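Local coordinates for protein probable endonuclease 4 (Thermotoga maritima, PDB 4HNO) that probably cleaves phosphodiester bonds at apurinic or apyrimidinic sites in DNA during base excision repair, as a zinc-dependent endonuclease of the TIM-barrel fold, at residues R40-A44 and K89-L93; L46-A52 and E99-L104; N78-P82 and R127-L132; N133-T139 and V170-V176; L219-P225 and I236-G242. One frame throughout, in Å; residues are numbered along the deposited sequence. Where two conformers were deposited one is given.

Interaction 1: residues R40-A44 and K89-L93; sequences RSWSA and KSVEL
Trp42 lies against helix 84-104 in a CH-pi and apolar contact that fastens the loop after strand 31-34 onto an outer helix of the TIM barrel. The indole and the Lys89 side chain cross at about a right angle. CD of Lys89 stands over the five-membered ring of Trp42, 3.7 Å from its centroid and only 14° off the ring normal, while Lys89 CB sits over the same ring system at 3.6 Å from Trp42 CD2. The lysine runs on past the indole, so its methylenes do the touching and the ammonium end leads away. With Trp42 CG beside its own backbone N (chi1 -68°), the far end of the six-membered ring swings in to Ser90, whose OG comes within 3.6 Å of Trp42 CZ3; that hydroxyl is engaged by Ile86 O and Asn78 N. Leu93 meets the loop with both methyl branches: CD1 touches Ala44 CB at 3.9 Å and CD2 reaches Trp42 CE3 at 4.1 Å. One water ties the two backbones together, donating to Trp42 O at 2.8 Å and to Lys89 O at 2.9 Å. Farther along, Ala44 O accepts from Lys96 of the same helix. Between the segments themselves, then, adhesion comes from dispersion and CH-pi contact, and the polar link between the backbones is indirect, through one water.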
# COMPACT_ATOMS: atom_id res chain seq x y z
N ARG A 40 -1.74 19.25 5.62
CA ARG A 40 -2.51 19.66 4.45
C ARG A 40 -1.65 20.38 3.46
O ARG A 40 -2.15 20.88 2.45
CB ARG A 40 -3.66 20.55 4.86
CG ARG A 40 -4.80 19.73 5.36
CD ARG A 40 -5.54 20.49 6.40
NE ARG A 40 -6.33 21.57 5.83
CZ ARG A 40 -7.17 22.31 6.55
NH1 ARG A 40 -7.29 22.09 7.86
NH2 ARG A 40 -7.90 23.26 5.98
N SER A 41 -0.36 20.47 3.74
CA SER A 41 0.54 21.12 2.80
C SER A 41 1.90 20.42 2.89
O SER A 41 1.97 19.22 3.20
CB SER A 41 0.61 22.66 3.02
OG SER A 41 1.40 23.36 2.05
N TRP A 42 2.94 21.16 2.58
CA TRP A 42 4.21 20.56 2.26
C TRP A 42 5.13 20.33 3.45
O TRP A 42 6.23 19.82 3.27
CB TRP A 42 4.88 21.42 1.21
CG TRP A 42 4.18 21.40 -0.10
CD1 TRP A 42 3.55 22.44 -0.72
CD2 TRP A 42 4.06 20.28 -0.97
NE1 TRP A 42 3.07 22.03 -1.92
CE2 TRP A 42 3.37 20.71 -2.10
CE3 TRP A 42 4.50 18.95 -0.91
CZ2 TRP A 42 3.08 19.86 -3.17
CZ3 TRP A 42 4.22 18.11 -1.96
CH2 TRP A 42 3.53 18.57 -3.08
N SER A 43 4.68 20.64 4.66
CA SER A 43 5.46 20.39 5.86
C SER A 43 4.68 19.48 6.80
O SER A 43 3.45 19.54 6.85
CB SER A 43 5.85 21.68 6.56
OG SER A 43 4.70 22.39 6.96
N ALA A 44 5.39 18.62 7.50
CA ALA A 44 4.77 17.73 8.46
C ALA A 44 5.64 17.66 9.71
O ALA A 44 6.87 17.56 9.64
CB ALA A 44 4.59 16.33 7.90
N LYS A 89 9.25 19.94 -3.55
CA LYS A 89 8.54 19.88 -2.30
C LYS A 89 8.14 18.44 -1.96
O LYS A 89 8.11 18.05 -0.79
CB LYS A 89 7.34 20.81 -2.34
CG LYS A 89 7.73 22.29 -2.40
CD LYS A 89 6.51 23.17 -2.62
CE LYS A 89 6.79 24.64 -2.97
NZ LYS A 89 7.80 25.31 -2.16
N SER A 90 7.81 17.67 -2.98
CA SER A 90 7.49 16.26 -2.82
C SER A 90 8.68 15.47 -2.30
O SER A 90 8.53 14.64 -1.39
CB SER A 90 7.03 15.67 -4.16
OG SER A 90 5.76 16.18 -4.54
N VAL A 91 9.86 15.71 -2.86
CA VAL A 91 11.05 15.04 -2.37
C VAL A 91 11.28 15.36 -0.90
O VAL A 91 11.56 14.47 -0.08
CB VAL A 91 12.27 15.43 -3.23
CG1 VAL A 91 13.58 15.04 -2.55
CG2 VAL A 91 12.17 14.82 -4.61
N GLU A 92 11.17 16.63 -0.53
CA GLU A 92 11.45 17.00 0.85
C GLU A 92 10.41 16.44 1.80
O GLU A 92 10.74 16.02 2.91
CB GLU A 92 11.60 18.51 1.00
CG GLU A 92 12.82 19.06 0.27
CD GLU A 92 14.13 18.41 0.68
OE1 GLU A 92 14.35 18.25 1.90
OE2 GLU A 92 14.91 18.01 -0.22
N LEU A 93 9.14 16.43 1.40
CA LEU A 93 8.13 15.87 2.28
C LEU A 93 8.28 14.36 2.39
O LEU A 93 8.08 13.79 3.46
CB LEU A 93 6.72 16.26 1.83
CG LEU A 93 5.59 15.79 2.76
CD1 LEU A 93 5.77 16.28 4.18
CD2 LEU A 93 4.26 16.23 2.19
O HOH W 1 8.28 19.92 1.38

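Interaction 2: residues L46-A52 and E99-L104; sequences LPSDEAA and EICRKL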
# COMPACT_ATOMS: atom_id res chain seq x y z
N LEU A 46 7.10 15.81 13.09
CA LEU A 46 7.42 14.50 13.63
C LEU A 46 6.51 14.18 14.81
O LEU A 46 6.10 15.08 15.54
CB LEU A 46 8.84 14.46 14.19
CG LEU A 46 9.95 14.62 13.17
CD1 LEU A 46 11.26 14.71 13.93
CD2 LEU A 46 10.00 13.45 12.24
N PRO A 47 6.29 12.90 15.09
CA PRO A 47 5.74 12.55 16.40
C PRO A 47 6.70 13.02 17.48
O PRO A 47 7.92 12.98 17.29
CB PRO A 47 5.67 11.02 16.36
CG PRO A 47 6.65 10.61 15.38
CD PRO A 47 6.67 11.71 14.32
N SER A 48 6.17 13.45 18.61
CA SER A 48 7.03 13.78 19.73
C SER A 48 7.74 12.52 20.22
O SER A 48 7.34 11.38 19.93
CB SER A 48 6.23 14.37 20.88
OG SER A 48 5.40 13.38 21.45
N ASP A 49 8.79 12.71 21.00
CA ASP A 49 9.46 11.59 21.62
C ASP A 49 8.47 10.75 22.41
O ASP A 49 8.49 9.52 22.35
CB ASP A 49 10.56 12.03 22.56
CG ASP A 49 11.65 12.79 21.87
OD1 ASP A 49 11.77 12.77 20.62
OD2 ASP A 49 12.44 13.41 22.61
N GLU A 50 7.63 11.40 23.20
CA GLU A 50 6.65 10.70 24.02
C GLU A 50 5.68 9.91 23.16
O GLU A 50 5.36 8.77 23.47
CB GLU A 50 5.91 11.73 24.87
CG GLU A 50 4.80 11.19 25.74
CD GLU A 50 5.31 10.39 26.92
OE1 GLU A 50 4.49 9.69 27.56
OE2 GLU A 50 6.52 10.46 27.20
N ALA A 51 5.21 10.53 22.08
CA ALA A 51 4.26 9.85 21.21
C ALA A 51 4.87 8.61 20.57
O ALA A 51 4.21 7.57 20.44
CB ALA A 51 3.77 10.81 20.13
N ALA A 52 6.12 8.71 20.13
CA ALA A 52 6.78 7.58 19.51
C ALA A 52 7.00 6.46 20.51
O ALA A 52 6.81 5.30 20.20
CB ALA A 52 8.09 8.01 18.87
N GLU A 99 11.53 9.90 7.76
CA GLU A 99 11.99 10.15 9.10
C GLU A 99 10.90 9.94 10.15
O GLU A 99 11.21 9.50 11.26
CB GLU A 99 12.66 11.50 9.16
CG GLU A 99 14.00 11.48 8.33
CD GLU A 99 15.03 10.42 8.83
OE1 GLU A 99 15.35 10.43 10.04
OE2 GLU A 99 15.51 9.57 8.05
N ILE A 100 9.64 10.22 9.82
CA ILE A 100 8.55 9.89 10.71
C ILE A 100 8.49 8.38 10.92
O ILE A 100 8.38 7.89 12.05
CB ILE A 100 7.20 10.42 10.16
CG1 ILE A 100 7.15 11.94 10.21
CG2 ILE A 100 6.04 9.79 10.91
CD1 ILE A 100 6.08 12.58 9.36
N CYS A 101 8.54 7.62 9.81
CA CYS A 101 8.56 6.18 9.94
C CYS A 101 9.70 5.72 10.82
O CYS A 101 9.52 4.89 11.71
CB CYS A 101 8.69 5.52 8.56
SG CYS A 101 7.25 5.67 7.50
N ARG A 102 10.89 6.25 10.57
CA ARG A 102 12.07 5.83 11.31
C ARG A 102 11.88 6.12 12.81
O ARG A 102 12.26 5.31 13.64
CB ARG A 102 13.30 6.54 10.71
CG ARG A 102 14.65 6.21 11.29
CD ARG A 102 15.30 4.89 10.83
NE ARG A 102 14.63 3.75 11.41
CZ ARG A 102 14.83 3.32 12.65
NH1 ARG A 102 14.15 2.26 13.08
NH2 ARG A 102 15.70 3.91 13.48
N LYS A 103 11.29 7.26 13.17
CA LYS A 103 11.09 7.60 14.57
C LYS A 103 10.09 6.66 15.24
O LYS A 103 10.26 6.30 16.41
CB LYS A 103 10.69 9.06 14.71
CG LYS A 103 10.69 9.51 16.16
CD LYS A 103 10.58 11.00 16.34
CE LYS A 103 10.63 11.34 17.83
NZ LYS A 103 10.59 12.79 18.09
N LEU A 104 9.03 6.29 14.52
CA LEU A 104 8.04 5.36 15.02
C LEU A 104 8.51 3.90 15.03
O LEU A 104 7.90 3.08 15.72
CB LEU A 104 6.76 5.44 14.19
CG LEU A 104 5.99 6.75 14.28
CD1 LEU A 104 4.83 6.74 13.29
CD2 LEU A 104 5.49 7.03 15.69
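The carboxylate of Asp49 is met by Lys103 NZ on the anti side of OD1, 18° out of its plane and 2.8 Å away, in a salt bridge. The other flat group is the peptide carbonyl of Pro47, whose O takes a hydrogen bond from the same NZ, also 2.8 Å long and in the carbonyl plane. The lysine gets there fully stretched, with CG anti to the backbone N (chi1 -171°) and every later torsion extended, and on the way it slides past the Pro47 ring in the opposite direction, CD lying 4.1 Å from Pro47 CG. That ring is wedged between two residues of the helix: its CG touches Leu104 CD2 at 3.8 Å and its CD faces Ile100 CG2 at 4.0 Å. Leu46 adds CD2 against Ile100 CG1, and Ala52 CB rests 3.7 Å from Lys103 O. Ser48 OG accepts from Ala51 N, the N-cap bond that starts helix 49-61, so both oxygens held by Lys103 belong to the entry of that helix. A positive charge beside a helix N-terminus would be unfavourable alone; the Asp49 carboxylate probably offsets it, and Pro47 O adds a second acceptor. The contact joins the start of helix 49-61 to the end of helix 84-104, two neighbouring outer helices of a TIM barrel.

Interaction 3: residues N78-P82 and R127-L132; sequences NLASP and RIVRGL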
# COMPACT_ATOMS: atom_id res chain seq x y z
N ASN A 78 4.15 13.93 -5.37
CA ASN A 78 4.10 13.48 -6.75
C ASN A 78 5.48 13.63 -7.38
O ASN A 78 5.82 14.66 -7.95
CB ASN A 78 3.07 14.26 -7.55
CG ASN A 78 3.00 13.79 -8.97
OD1 ASN A 78 3.61 12.79 -9.33
ND2 ASN A 78 2.27 14.52 -9.81
N LEU A 79 6.26 12.56 -7.25
CA LEU A 79 7.62 12.53 -7.77
C LEU A 79 7.69 12.48 -9.30
O LEU A 79 8.78 12.60 -9.85
CB LEU A 79 8.39 11.34 -7.22
CG LEU A 79 8.61 11.30 -5.71
CD1 LEU A 79 9.36 10.00 -5.36
CD2 LEU A 79 9.37 12.51 -5.21
N ALA A 80 6.55 12.31 -9.97
CA ALA A 80 6.52 12.40 -11.43
C ALA A 80 6.12 13.77 -11.93
O ALA A 80 6.08 13.99 -13.13
CB ALA A 80 5.60 11.35 -12.03
N SER A 81 5.82 14.71 -11.04
CA SER A 81 5.30 15.98 -11.49
C SER A 81 6.26 16.66 -12.44
O SER A 81 7.45 16.74 -12.17
CB SER A 81 5.08 16.92 -10.31
OG SER A 81 4.64 18.17 -10.78
N PRO A 82 5.74 17.24 -13.52
CA PRO A 82 6.58 18.03 -14.42
C PRO A 82 6.76 19.47 -13.93
O PRO A 82 7.37 20.26 -14.63
CB PRO A 82 5.79 18.00 -15.73
CG PRO A 82 4.38 17.96 -15.27
CD PRO A 82 4.38 17.07 -14.04
N ARG A 127 11.92 11.06 -13.48
CA ARG A 127 11.74 11.99 -12.37
C ARG A 127 11.46 11.24 -11.07
O ARG A 127 11.94 11.65 -10.01
CB ARG A 127 10.63 13.01 -12.65
CG ARG A 127 11.03 14.06 -13.69
CD ARG A 127 10.04 15.20 -13.79
NE ARG A 127 8.74 14.80 -14.27
CZ ARG A 127 8.37 14.79 -15.55
NH1 ARG A 127 7.13 14.43 -15.86
NH2 ARG A 127 9.22 15.15 -16.52
N ILE A 128 10.67 10.17 -11.14
CA ILE A 128 10.39 9.37 -9.95
C ILE A 128 11.69 8.76 -9.43
O ILE A 128 11.98 8.79 -8.24
CB ILE A 128 9.36 8.29 -10.23
CG1 ILE A 128 8.00 8.90 -10.57
CG2 ILE A 128 9.23 7.36 -9.01
CD1 ILE A 128 7.06 7.91 -11.21
N VAL A 129 12.48 8.18 -10.33
CA VAL A 129 13.75 7.59 -9.95
C VAL A 129 14.66 8.63 -9.31
O VAL A 129 15.27 8.38 -8.26
CB VAL A 129 14.43 6.95 -11.18
CG1 VAL A 129 15.85 6.55 -10.88
CG2 VAL A 129 13.60 5.74 -11.66
N ARG A 130 14.75 9.80 -9.92
CA ARG A 130 15.60 10.85 -9.38
C ARG A 130 15.14 11.22 -7.96
O ARG A 130 15.95 11.42 -7.07
CB ARG A 130 15.57 12.07 -10.32
CG ARG A 130 16.54 13.16 -9.95
CD ARG A 130 16.50 14.31 -10.95
NE ARG A 130 17.56 15.26 -10.64
CZ ARG A 130 17.95 16.26 -11.42
NH1 ARG A 130 17.35 16.48 -12.58
NH2 ARG A 130 18.94 17.05 -11.02
N GLY A 131 13.83 11.33 -7.78
CA GLY A 131 13.29 11.66 -6.48
C GLY A 131 13.52 10.58 -5.44
O GLY A 131 13.92 10.88 -4.30
N LEU A 132 13.28 9.33 -5.82
CA LEU A 132 13.56 8.23 -4.92
C LEU A 132 15.03 8.16 -4.55
O LEU A 132 15.36 7.89 -3.40
CB LEU A 132 13.11 6.90 -5.52
CG LEU A 132 11.60 6.72 -5.63
CD1 LEU A 132 11.29 5.43 -6.38
CD2 LEU A 132 10.94 6.72 -4.26
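Arg127 reaches from helix 121-136 across the loop 78-82, meeting carbonyl oxygens along its length. Its CB is 3.4 Å from Leu79 O, and CD comes equally close to Ser81 O. A bend at chi3 (-65°) then turns the guanidinium side-on to Ala80 O, which takes two bonds, from NE and from NH1, each 3.0 Å long. The oxygen lies almost exactly in the guanidinium plane, yet both donors come to the same face of its carbonyl: NE stands well above that plane and NH1 is tilted from it. Pro82 covers one face of the guanidinium, its CB 3.8 Å from NH1, and NH1 also donates to Thr119 OG1. Behind the arginine the contact is apolar. Ala80 CB packs on Ile128 CG1 at 3.7 Å, and Leu79 CD1 meets Leu132 CD2 at 3.8 Å, the two leucines crossing at about a right angle. Residues Asn78 to Ser81 form a type I turn, reinforced by an Asx turn in which Asn78 OD1 accepts from Ala80 N at 3.0 Å. A forked bond to one oxygen, with a proline over the guanidinium face, restricts rotation of the arginine head, and the positive charge would polarise the Ala80 carbonyl at the margin of a buried apolar seam.

Interaction 4: residues N133-T139 and V170-V176; sequences NEVLNNT and VDQRDRV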
# COMPACT_ATOMS: atom_id res chain seq x y z
N ASN A 133 15.91 8.43 -5.50
CA ASN A 133 17.33 8.45 -5.16
C ASN A 133 17.63 9.55 -4.14
O ASN A 133 18.38 9.33 -3.20
CB ASN A 133 18.19 8.63 -6.40
CG ASN A 133 18.34 7.38 -7.21
OD1 ASN A 133 18.25 6.26 -6.69
ND2 ASN A 133 18.61 7.55 -8.49
N GLU A 134 17.07 10.74 -4.32
CA GLU A 134 17.33 11.80 -3.37
C GLU A 134 16.83 11.42 -1.98
O GLU A 134 17.48 11.71 -0.98
CB GLU A 134 16.69 13.12 -3.81
CG GLU A 134 17.37 13.72 -4.98
CD GLU A 134 18.86 13.85 -4.77
OE1 GLU A 134 19.26 14.48 -3.76
OE2 GLU A 134 19.65 13.30 -5.57
N VAL A 135 15.68 10.77 -1.90
CA VAL A 135 15.14 10.37 -0.61
C VAL A 135 15.96 9.23 0.00
O VAL A 135 16.40 9.32 1.15
CB VAL A 135 13.67 9.98 -0.73
CG1 VAL A 135 13.13 9.41 0.56
CG2 VAL A 135 12.84 11.19 -1.19
N LEU A 136 16.14 8.16 -0.75
CA LEU A 136 16.81 6.98 -0.21
C LEU A 136 18.27 7.27 0.11
O LEU A 136 18.79 6.77 1.11
CB LEU A 136 16.67 5.81 -1.18
CG LEU A 136 15.24 5.28 -1.32
CD1 LEU A 136 15.20 4.28 -2.45
CD2 LEU A 136 14.72 4.68 -0.02
N ASN A 137 18.95 8.05 -0.73
CA ASN A 137 20.36 8.30 -0.53
C ASN A 137 20.63 9.29 0.59
O ASN A 137 21.80 9.55 0.89
CB ASN A 137 21.04 8.77 -1.83
CG ASN A 137 21.10 7.69 -2.91
OD1 ASN A 137 21.03 6.48 -2.65
ND2 ASN A 137 21.27 8.13 -4.14
N ASN A 138 19.59 9.82 1.22
CA ASN A 138 19.72 10.74 2.34
C ASN A 138 18.97 10.28 3.58
O ASN A 138 18.77 11.05 4.50
CB ASN A 138 19.30 12.15 1.92
CG ASN A 138 20.29 12.78 1.00
OD1 ASN A 138 21.38 13.17 1.43
ND2 ASN A 138 19.96 12.85 -0.26
N THR A 139 18.61 8.99 3.60
CA THR A 139 17.94 8.38 4.73
C THR A 139 18.47 6.95 4.86
O THR A 139 19.17 6.45 3.98
CB THR A 139 16.42 8.31 4.53
OG1 THR A 139 16.12 7.55 3.37
CG2 THR A 139 15.79 9.70 4.44
N VAL A 170 16.64 2.61 -9.60
CA VAL A 170 16.97 3.27 -8.34
C VAL A 170 18.27 2.72 -7.76
O VAL A 170 18.52 1.51 -7.81
CB VAL A 170 15.79 3.07 -7.35
CG1 VAL A 170 16.12 3.48 -5.92
CG2 VAL A 170 14.58 3.84 -7.84
N ASP A 171 19.08 3.59 -7.18
CA ASP A 171 20.38 3.16 -6.66
C ASP A 171 20.22 2.11 -5.56
O ASP A 171 20.84 1.04 -5.58
CB ASP A 171 21.16 4.34 -6.09
CG ASP A 171 21.52 5.42 -7.07
OD1 ASP A 171 21.65 5.13 -8.26
OD2 ASP A 171 21.74 6.57 -6.60
N GLN A 172 19.35 2.39 -4.60
CA GLN A 172 19.14 1.51 -3.45
C GLN A 172 17.90 0.65 -3.67
O GLN A 172 16.91 0.74 -2.95
CB GLN A 172 19.05 2.30 -2.15
CG GLN A 172 20.38 2.98 -1.84
CD GLN A 172 20.46 3.53 -0.44
OE1 GLN A 172 20.17 2.84 0.54
NE2 GLN A 172 20.85 4.78 -0.33
N ARG A 173 17.99 -0.22 -4.67
CA ARG A 173 16.84 -1.02 -5.03
C ARG A 173 16.44 -2.01 -3.94
O ARG A 173 15.27 -2.43 -3.91
CB ARG A 173 17.03 -1.68 -6.37
CG ARG A 173 18.16 -2.59 -6.44
CD ARG A 173 18.32 -3.12 -7.85
NE ARG A 173 19.50 -3.96 -7.89
CZ ARG A 173 20.73 -3.54 -8.13
NH1 ARG A 173 20.99 -2.27 -8.40
NH2 ARG A 173 21.73 -4.40 -8.10
N ASP A 174 17.33 -2.36 -3.01
CA ASP A 174 16.91 -3.20 -1.90
C ASP A 174 15.96 -2.47 -0.95
O ASP A 174 15.27 -3.10 -0.14
CB ASP A 174 18.11 -3.72 -1.09
CG ASP A 174 18.98 -4.70 -1.84
OD1 ASP A 174 18.58 -5.16 -2.92
OD2 ASP A 174 20.07 -5.04 -1.35
N ARG A 175 15.90 -1.14 -1.05
CA ARG A 175 14.96 -0.34 -0.28
C ARG A 175 13.77 0.11 -1.11
O ARG A 175 13.07 1.03 -0.72
CB ARG A 175 15.67 0.82 0.39
CG ARG A 175 16.59 0.35 1.51
CD ARG A 175 17.42 1.48 2.07
NE ARG A 175 16.56 2.50 2.66
CZ ARG A 175 16.87 3.78 2.77
NH1 ARG A 175 16.01 4.60 3.36
NH2 ARG A 175 18.03 4.24 2.31
N VAL A 176 13.48 -0.63 -2.18
CA VAL A 176 12.25 -0.44 -2.94
C VAL A 176 11.59 -1.81 -3.06
O VAL A 176 12.21 -2.78 -3.53
CB VAL A 176 12.52 0.14 -4.33
CG1 VAL A 176 11.21 0.32 -5.10
CG2 VAL A 176 13.25 1.47 -4.22
O HOH W 2 18.63 5.20 -4.08
O HOH W 3 19.86 5.61 -10.13
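Arg175 and Leu136 form the inner shell: the guanidinium has Leu136 CD2 over the centre of one face, 3.6 Å from CZ, and its two terminal nitrogens grip Thr139 end-on. NH1 takes Thr139 OG1 at 3.0 Å, nearly in the guanidinium plane, while NH2 bonds Thr139 O from above the carbonyl plane and also Leu136 O at 2.9 Å. The arginine chain bends at chi3 (62°), which turns its head back across the helix end. Leu136 CD1, on the other branch, packs on Val170 CG1 at 3.7 Å and on Val176 CG2.

A polar layer lies beside this. Asn133 OD1 accepts from Asp171 N at 2.8 Å, straight and on a lone pair, with the Asn133 amide stacked on the Asp171 carboxylate. Asn137 works at both ends of its amide: ND2 donates to the anti lone pair of Asp171 OD2, and OD1 accepts from Gln172 NE2 at 2.9 Å, the Asn137 amide nearly coplanar with each partner.

Farther out, Gln172 OE1 accepts from Arg175 NH2, Val142 O holds Arg175 NE, and Thr139 OG1 donates to Val135 O. One water joins Asn133 OD1, Asn137 OD1 and Gln172 N; another bridges Asn133 ND2 and Asp171 OD1. Side chains thus take up carbonyls at the C-terminal end of helix 121-136, tying it to the loop that leads into strand 176-181 of the TIM barrel.

Interaction 5: residues L219-P225 and I236-G242; sequences LNDSKYP and IGSGFIG
The loop 236-242 curls round Asp221 at the end of strand 214-222, turning a series of backbone N-H groups toward its carboxylate, while Phe240 N bonds Ser222 O at 3.0 Å in the carbonyl plane. Asp221 is buried, and both of its oxygens are gripped more than once. OD1 accepts from Ile241 N at 2.9 Å on the syn side and, through its anti lone pair, from Ser222 N in its own strand. OD2 takes Gly237 N at 3.0 Å on its anti lone pair and Gly242 N at 3.1 Å from the syn side, with a weak bond from Gly239 N besides. Gly239 passes so near the strand that its CA makes a CA-H...O contact with Ser222 O. Apolar groups close the flanks. Pro225 CG lies over the centre of the Phe240 ring, 4.1 Å from the centroid and 8° off its normal, and Lys223 O is at the ring edge. At the other end Ile236 CD1 reaches Leu219 CG at 4.0 Å, crossing it at about a right angle. Asn220, one residue before Asp221, turns away from the loop and has its amide close to the metal centre: its OD1 accepts from Glu263 N, and ND2 makes a weak bond to Asp181, both residues being metal ligands. A buried carboxylate ringed by peptide N-H groups would probably be stabilised in its charged form.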
# COMPACT_ATOMS: atom_id res chain seq x y z
N LEU A 219 -6.32 -4.83 0.04
CA LEU A 219 -7.43 -5.72 -0.22
C LEU A 219 -8.69 -4.87 -0.33
O LEU A 219 -9.30 -4.49 0.66
CB LEU A 219 -7.54 -6.76 0.90
CG LEU A 219 -8.38 -7.96 0.48
CD1 LEU A 219 -7.58 -8.89 -0.45
CD2 LEU A 219 -8.90 -8.71 1.70
N ASN A 220 -9.04 -4.58 -1.57
CA ASN A 220 -10.16 -3.70 -1.91
C ASN A 220 -11.02 -4.36 -2.99
O ASN A 220 -10.49 -4.78 -4.02
CB ASN A 220 -9.62 -2.39 -2.49
CG ASN A 220 -8.82 -1.58 -1.48
OD1 ASN A 220 -9.26 -1.42 -0.34
ND2 ASN A 220 -7.68 -1.07 -1.92
N ASP A 221 -12.32 -4.45 -2.76
CA ASP A 221 -13.19 -4.78 -3.88
C ASP A 221 -13.29 -3.52 -4.76
O ASP A 221 -12.72 -2.46 -4.43
CB ASP A 221 -14.55 -5.30 -3.35
CG ASP A 221 -15.23 -6.31 -4.28
OD1 ASP A 221 -15.10 -6.17 -5.50
OD2 ASP A 221 -15.93 -7.22 -3.74
N SER A 222 -14.01 -3.63 -5.86
CA SER A 222 -14.18 -2.54 -6.80
C SER A 222 -15.65 -2.24 -7.05
O SER A 222 -16.45 -3.15 -7.24
CB SER A 222 -13.51 -2.83 -8.14
OG SER A 222 -13.69 -1.70 -8.98
N LYS A 223 -15.98 -0.96 -7.11
CA LYS A 223 -17.31 -0.54 -7.51
C LYS A 223 -17.58 -0.77 -8.99
O LYS A 223 -18.72 -0.65 -9.42
CB LYS A 223 -17.55 0.93 -7.15
CG LYS A 223 -17.74 1.13 -5.65
CD LYS A 223 -18.22 2.50 -5.29
CE LYS A 223 -18.50 2.58 -3.79
NZ LYS A 223 -19.81 1.97 -3.42
N TYR A 224 -16.54 -1.08 -9.77
CA TYR A 224 -16.66 -1.16 -11.22
C TYR A 224 -16.10 -2.46 -11.75
O TYR A 224 -15.33 -3.15 -11.08
CB TYR A 224 -15.95 0.04 -11.87
CG TYR A 224 -16.65 1.35 -11.58
CD1 TYR A 224 -16.31 2.11 -10.47
CD2 TYR A 224 -17.67 1.81 -12.37
CE1 TYR A 224 -16.95 3.30 -10.15
CE2 TYR A 224 -18.36 2.99 -12.05
CZ TYR A 224 -17.98 3.73 -10.94
OH TYR A 224 -18.61 4.91 -10.60
N PRO A 225 -16.46 -2.79 -12.99
CA PRO A 225 -15.98 -4.04 -13.59
C PRO A 225 -14.49 -4.03 -13.91
O PRO A 225 -13.80 -3.00 -13.88
CB PRO A 225 -16.78 -4.13 -14.90
CG PRO A 225 -17.96 -3.27 -14.71
CD PRO A 225 -17.52 -2.16 -13.80
N ILE A 236 -15.49 -5.57 0.85
CA ILE A 236 -15.19 -6.92 0.42
C ILE A 236 -16.47 -7.70 0.19
O ILE A 236 -17.31 -7.83 1.08
CB ILE A 236 -14.34 -7.66 1.48
CG1 ILE A 236 -13.02 -6.91 1.76
CG2 ILE A 236 -14.08 -9.10 1.04
CD1 ILE A 236 -12.18 -6.68 0.56
N GLY A 237 -16.60 -8.24 -1.02
CA GLY A 237 -17.76 -9.04 -1.37
C GLY A 237 -18.91 -8.27 -1.96
O GLY A 237 -19.86 -8.86 -2.44
N SER A 238 -18.83 -6.94 -1.94
CA SER A 238 -19.92 -6.11 -2.43
C SER A 238 -19.69 -5.55 -3.82
O SER A 238 -20.54 -4.84 -4.33
CB SER A 238 -20.20 -4.98 -1.46
OG SER A 238 -20.74 -5.51 -0.28
N GLY A 239 -18.55 -5.87 -4.42
CA GLY A 239 -18.21 -5.31 -5.72
C GLY A 239 -17.99 -6.36 -6.78
O GLY A 239 -18.44 -7.50 -6.68
N PHE A 240 -17.31 -5.96 -7.84
CA PHE A 240 -17.14 -6.80 -9.01
C PHE A 240 -16.07 -7.88 -8.87
O PHE A 240 -16.02 -8.79 -9.71
CB PHE A 240 -16.96 -5.97 -10.28
CG PHE A 240 -18.23 -5.33 -10.76
CD1 PHE A 240 -18.55 -4.03 -10.42
CD2 PHE A 240 -19.11 -6.04 -11.56
CE1 PHE A 240 -19.72 -3.43 -10.88
CE2 PHE A 240 -20.28 -5.45 -12.01
CZ PHE A 240 -20.58 -4.15 -11.67
N ILE A 241 -15.24 -7.80 -7.84
CA ILE A 241 -14.38 -8.94 -7.52
C ILE A 241 -15.24 -9.98 -6.80
O ILE A 241 -15.33 -11.14 -7.23
CB ILE A 241 -13.12 -8.52 -6.74
CG1 ILE A 241 -12.30 -7.55 -7.60
CG2 ILE A 241 -12.33 -9.76 -6.35
CD1 ILE A 241 -11.12 -6.93 -6.89
N GLY A 242 -15.91 -9.55 -5.74
CA GLY A 242 -16.95 -10.34 -5.14
C GLY A 242 -16.45 -11.45 -4.25
O GLY A 242 -15.26 -11.71 -4.12

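Interactions 1 to 4 form one connected group, with interaction 1 touching the other three, whereas interaction 5 lies on the opposite side of the chain's centre from interactions 1, 2 and 4. Helix 84-104 serves both interactions 1 and 2, and helix 121-136 both 3 and 4. Val91 of interaction 1 packs on Leu79 of interaction 3, and Glu99 of interaction 2 packs on Thr139 of interaction 4. Interaction 3 is the buried one; the others are partly buried, with exposed residues at their margins. Their chemistry differs accordingly: CH-pi and water in 1, a lysine salt bridge in 2, arginine on carbonyls in 3 and 4, and an aspartate gathering backbone N-H groups in 5, beside the metal site.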